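Long-range contact in ABC transporter ATP-binding/permease protein Rv1747 (Mycobacterium tuberculosis, PDB 6CCD), which couples ATP hydrolysis to transport of an unknown substrate across the membrane, is required for virulence, and carries two FHA domains needed for its phosphorylation by PknF: residues A40-R52 with V59-L71. Numbering follows the deposited sequence.
Sequences AHPLISRAHLLLR and VAIDNGSLNGLYL. With SO4 (sulfate ion), chain B.
An antiparallel hairpin, L49-R52 against V59-D62, opens into two loops that pack together at the end of the first FHA domain's beta sandwich where FHA domains bind phosphothreonine. Backbone bonds run both ways between L50 and I61 and between R52 and V59. CD of R52 meets CD1 of I61, while the guanidinium of R52 forms a salt bridge with D26.

H48 bridges the loops. With CG anti to the backbone N (chi1 -165°), its ring takes S45 N at ND1 and gives a straight NE2 bond to G68 O (2.8 Å), both in the ring plane. CB of S65 sits over one face of the H48 ring, a CH-pi contact 3.5 Å from the centroid. D62 OD1 accepts from S65 N and OG on opposite faces of its carboxylate, fixing that serine. Two asparagine amides tie the loops: N67 ND2 to L43 O (2.9 Å) and N63 ND2 to A47 O (3.0 Å).

A sulfate, probably from the crystallisation liquor, is bound by R46 N and R31 and probably mimics a phosphothreonine phosphate. Donating at NE2 and accepting at ND1 is consistent with a neutral H48, which through S45 N fixes the backbone just before R46.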
# COMPACT_ATOMS: atom_id res chain seq x y z
N ALA A 40 -0.82 -0.82 12.70
CA ALA A 40 -1.70 -1.10 13.84
C ALA A 40 -2.67 0.03 14.20
O ALA A 40 -3.57 -0.17 15.01
CB ALA A 40 -0.85 -1.46 15.08
N HIS A 41 -2.50 1.21 13.61
CA HIS A 41 -3.35 2.33 14.01
C HIS A 41 -4.85 2.02 13.83
O HIS A 41 -5.24 1.43 12.82
CB HIS A 41 -2.97 3.59 13.23
CG HIS A 41 -3.49 4.84 13.86
ND1 HIS A 41 -4.78 5.29 13.66
CD2 HIS A 41 -2.92 5.71 14.73
CE1 HIS A 41 -4.97 6.40 14.36
NE2 HIS A 41 -3.86 6.67 15.01
N PRO A 42 -5.69 2.41 14.81
CA PRO A 42 -7.12 2.04 14.75
C PRO A 42 -7.89 2.60 13.55
O PRO A 42 -8.98 2.11 13.25
CB PRO A 42 -7.69 2.62 16.06
CG PRO A 42 -6.68 3.58 16.55
CD PRO A 42 -5.35 3.06 16.08
N LEU A 43 -7.35 3.59 12.86
CA LEU A 43 -7.98 4.07 11.62
C LEU A 43 -8.00 3.00 10.53
O LEU A 43 -8.81 3.04 9.59
CB LEU A 43 -7.24 5.30 11.09
CG LEU A 43 -7.47 6.64 11.80
CD1 LEU A 43 -6.48 7.65 11.26
CD2 LEU A 43 -8.90 7.09 11.54
N ILE A 44 -7.09 2.04 10.65
CA ILE A 44 -6.82 1.10 9.56
C ILE A 44 -7.63 -0.20 9.68
O ILE A 44 -7.74 -0.78 10.76
CB ILE A 44 -5.31 0.82 9.51
CG1 ILE A 44 -4.56 2.15 9.39
CG2 ILE A 44 -4.94 -0.09 8.33
CD1 ILE A 44 -5.14 3.11 8.30
N SER A 45 -8.20 -0.64 8.56
CA SER A 45 -8.94 -1.89 8.51
C SER A 45 -7.99 -3.09 8.52
O SER A 45 -6.82 -2.96 8.21
CB SER A 45 -9.83 -1.93 7.25
OG SER A 45 -10.78 -0.88 7.29
N ARG A 46 -8.50 -4.27 8.87
CA ARG A 46 -7.63 -5.45 8.98
C ARG A 46 -6.95 -5.79 7.66
O ARG A 46 -5.75 -6.06 7.63
CB ARG A 46 -8.44 -6.63 9.51
CG ARG A 46 -8.81 -6.41 10.98
CD ARG A 46 -9.55 -7.56 11.59
NE ARG A 46 -8.73 -8.76 11.72
CZ ARG A 46 -9.07 -9.79 12.49
NH1 ARG A 46 -10.19 -9.73 13.20
NH2 ARG A 46 -8.30 -10.87 12.55
N ALA A 47 -7.70 -5.76 6.57
CA ALA A 47 -7.10 -5.91 5.23
C ALA A 47 -7.43 -4.64 4.47
O ALA A 47 -8.41 -4.59 3.73
CB ALA A 47 -7.64 -7.14 4.51
N HIS A 48 -6.61 -3.61 4.67
CA HIS A 48 -6.94 -2.25 4.24
C HIS A 48 -6.63 -2.01 2.76
O HIS A 48 -7.46 -1.46 2.02
CB HIS A 48 -6.17 -1.26 5.14
CG HIS A 48 -6.66 0.15 5.06
ND1 HIS A 48 -7.48 0.71 6.02
CD2 HIS A 48 -6.45 1.12 4.14
CE1 HIS A 48 -7.75 1.96 5.70
NE2 HIS A 48 -7.14 2.24 4.55
N LEU A 49 -5.43 -2.39 2.34
CA LEU A 49 -5.02 -2.30 0.94
C LEU A 49 -4.61 -3.65 0.38
O LEU A 49 -4.08 -4.48 1.11
CB LEU A 49 -3.82 -1.37 0.76
CG LEU A 49 -3.91 0.07 1.23
CD1 LEU A 49 -2.60 0.74 0.85
CD2 LEU A 49 -5.11 0.80 0.56
N LEU A 50 -4.81 -3.83 -0.93
CA LEU A 50 -4.14 -4.90 -1.67
C LEU A 50 -3.11 -4.27 -2.57
O LEU A 50 -3.42 -3.32 -3.29
CB LEU A 50 -5.14 -5.72 -2.49
CG LEU A 50 -6.21 -6.40 -1.63
CD1 LEU A 50 -7.22 -7.12 -2.52
CD2 LEU A 50 -5.56 -7.36 -0.64
N LEU A 51 -1.89 -4.79 -2.56
CA LEU A 51 -0.89 -4.35 -3.54
C LEU A 51 -0.68 -5.45 -4.56
O LEU A 51 -0.58 -6.61 -4.18
CB LEU A 51 0.45 -4.01 -2.86
CG LEU A 51 0.35 -3.20 -1.56
CD1 LEU A 51 1.74 -2.96 -0.97
CD2 LEU A 51 -0.36 -1.86 -1.82
N ARG A 52 -0.58 -5.11 -5.83
CA ARG A 52 -0.40 -6.16 -6.83
C ARG A 52 0.12 -5.61 -8.13
O ARG A 52 -0.02 -4.42 -8.41
CB ARG A 52 -1.70 -6.92 -7.08
CG ARG A 52 -2.74 -6.11 -7.87
CD ARG A 52 -4.15 -6.73 -7.75
NE ARG A 52 -4.25 -8.14 -8.16
CZ ARG A 52 -4.76 -8.56 -9.31
NH1 ARG A 52 -5.20 -7.68 -10.20
NH2 ARG A 52 -4.83 -9.86 -9.57
N VAL A 59 0.06 -1.58 -8.44
CA VAL A 59 -1.01 -0.73 -7.95
C VAL A 59 -1.28 -0.96 -6.47
O VAL A 59 -1.10 -2.06 -5.97
CB VAL A 59 -2.32 -0.95 -8.74
CG1 VAL A 59 -2.17 -0.44 -10.16
CG2 VAL A 59 -2.74 -2.42 -8.74
N ALA A 60 -1.70 0.10 -5.79
CA ALA A 60 -2.23 -0.00 -4.43
C ALA A 60 -3.73 0.18 -4.50
O ALA A 60 -4.21 1.21 -4.95
CB ALA A 60 -1.61 1.04 -3.51
N ILE A 61 -4.46 -0.82 -4.03
CA ILE A 61 -5.92 -0.87 -4.13
C ILE A 61 -6.59 -0.79 -2.77
O ILE A 61 -6.27 -1.57 -1.87
CB ILE A 61 -6.38 -2.18 -4.82
CG1 ILE A 61 -5.78 -2.28 -6.22
CG2 ILE A 61 -7.92 -2.26 -4.85
CD1 ILE A 61 -5.78 -3.70 -6.79
N ASP A 62 -7.50 0.16 -2.61
CA ASP A 62 -8.35 0.24 -1.41
C ASP A 62 -9.28 -0.97 -1.38
O ASP A 62 -10.12 -1.13 -2.27
CB ASP A 62 -9.17 1.55 -1.43
CG ASP A 62 -9.98 1.77 -0.15
OD1 ASP A 62 -10.02 0.88 0.73
OD2 ASP A 62 -10.60 2.86 -0.04
N ASN A 63 -9.14 -1.81 -0.35
CA ASN A 63 -9.88 -3.07 -0.26
C ASN A 63 -11.19 -2.88 0.50
O ASN A 63 -11.47 -3.60 1.48
CB ASN A 63 -9.01 -4.13 0.42
CG ASN A 63 -9.60 -5.53 0.39
OD1 ASN A 63 -10.23 -5.93 -0.59
ND2 ASN A 63 -9.39 -6.27 1.47
N GLY A 64 -11.99 -1.92 0.06
CA GLY A 64 -13.24 -1.59 0.73
C GLY A 64 -13.03 -1.22 2.18
O GLY A 64 -13.81 -1.61 3.05
N SER A 65 -11.96 -0.49 2.46
CA SER A 65 -11.66 -0.07 3.83
C SER A 65 -12.66 0.97 4.31
O SER A 65 -13.28 1.67 3.50
CB SER A 65 -10.26 0.51 3.92
OG SER A 65 -10.19 1.75 3.23
N LEU A 66 -12.80 1.10 5.62
CA LEU A 66 -13.65 2.15 6.17
C LEU A 66 -13.09 3.54 5.89
O LEU A 66 -13.81 4.44 5.46
CB LEU A 66 -13.84 1.96 7.68
CG LEU A 66 -14.69 2.99 8.42
CD1 LEU A 66 -16.12 2.98 7.92
CD2 LEU A 66 -14.64 2.73 9.94
N ASN A 67 -11.80 3.73 6.15
CA ASN A 67 -11.25 5.08 6.20
C ASN A 67 -10.35 5.48 5.03
O ASN A 67 -9.86 6.60 4.98
CB ASN A 67 -10.53 5.26 7.54
CG ASN A 67 -11.51 5.31 8.72
OD1 ASN A 67 -12.55 5.97 8.64
ND2 ASN A 67 -11.20 4.61 9.81
N GLY A 68 -10.15 4.56 4.09
CA GLY A 68 -9.65 4.94 2.78
C GLY A 68 -8.17 5.07 2.52
O GLY A 68 -7.32 4.74 3.36
N LEU A 69 -7.87 5.55 1.31
CA LEU A 69 -6.54 5.65 0.73
C LEU A 69 -6.42 7.03 0.14
O LEU A 69 -7.31 7.47 -0.60
CB LEU A 69 -6.33 4.59 -0.36
CG LEU A 69 -5.13 4.67 -1.31
CD1 LEU A 69 -3.81 4.42 -0.56
CD2 LEU A 69 -5.31 3.64 -2.43
N TYR A 70 -5.34 7.73 0.47
CA TYR A 70 -5.15 9.11 0.04
C TYR A 70 -3.86 9.33 -0.73
O TYR A 70 -2.78 8.87 -0.33
CB TYR A 70 -5.18 10.04 1.25
CG TYR A 70 -6.53 10.12 1.91
CD1 TYR A 70 -7.43 11.12 1.56
CD2 TYR A 70 -6.92 9.18 2.86
CE1 TYR A 70 -8.68 11.20 2.15
CE2 TYR A 70 -8.17 9.25 3.45
CZ TYR A 70 -9.04 10.27 3.10
OH TYR A 70 -10.28 10.34 3.68
N LEU A 71 -3.98 10.06 -1.83
CA LEU A 71 -2.84 10.55 -2.59
C LEU A 71 -2.96 12.07 -2.72
O LEU A 71 -3.90 12.56 -3.32
CB LEU A 71 -2.79 9.90 -3.98
CG LEU A 71 -1.69 10.38 -4.93
CD1 LEU A 71 -0.31 10.05 -4.40
CD2 LEU A 71 -1.88 9.78 -6.31
S SO4 B . -11.98 -4.11 10.34
O1 SO4 B . -11.69 -4.91 9.15
O2 SO4 B . -13.03 -3.14 10.01
O3 SO4 B . -12.41 -4.95 11.47
O4 SO4 B . -10.77 -3.41 10.73
O HOH W 1 -10.24 1.84 7.66
O HOH W 2 -11.29 -3.41 4.56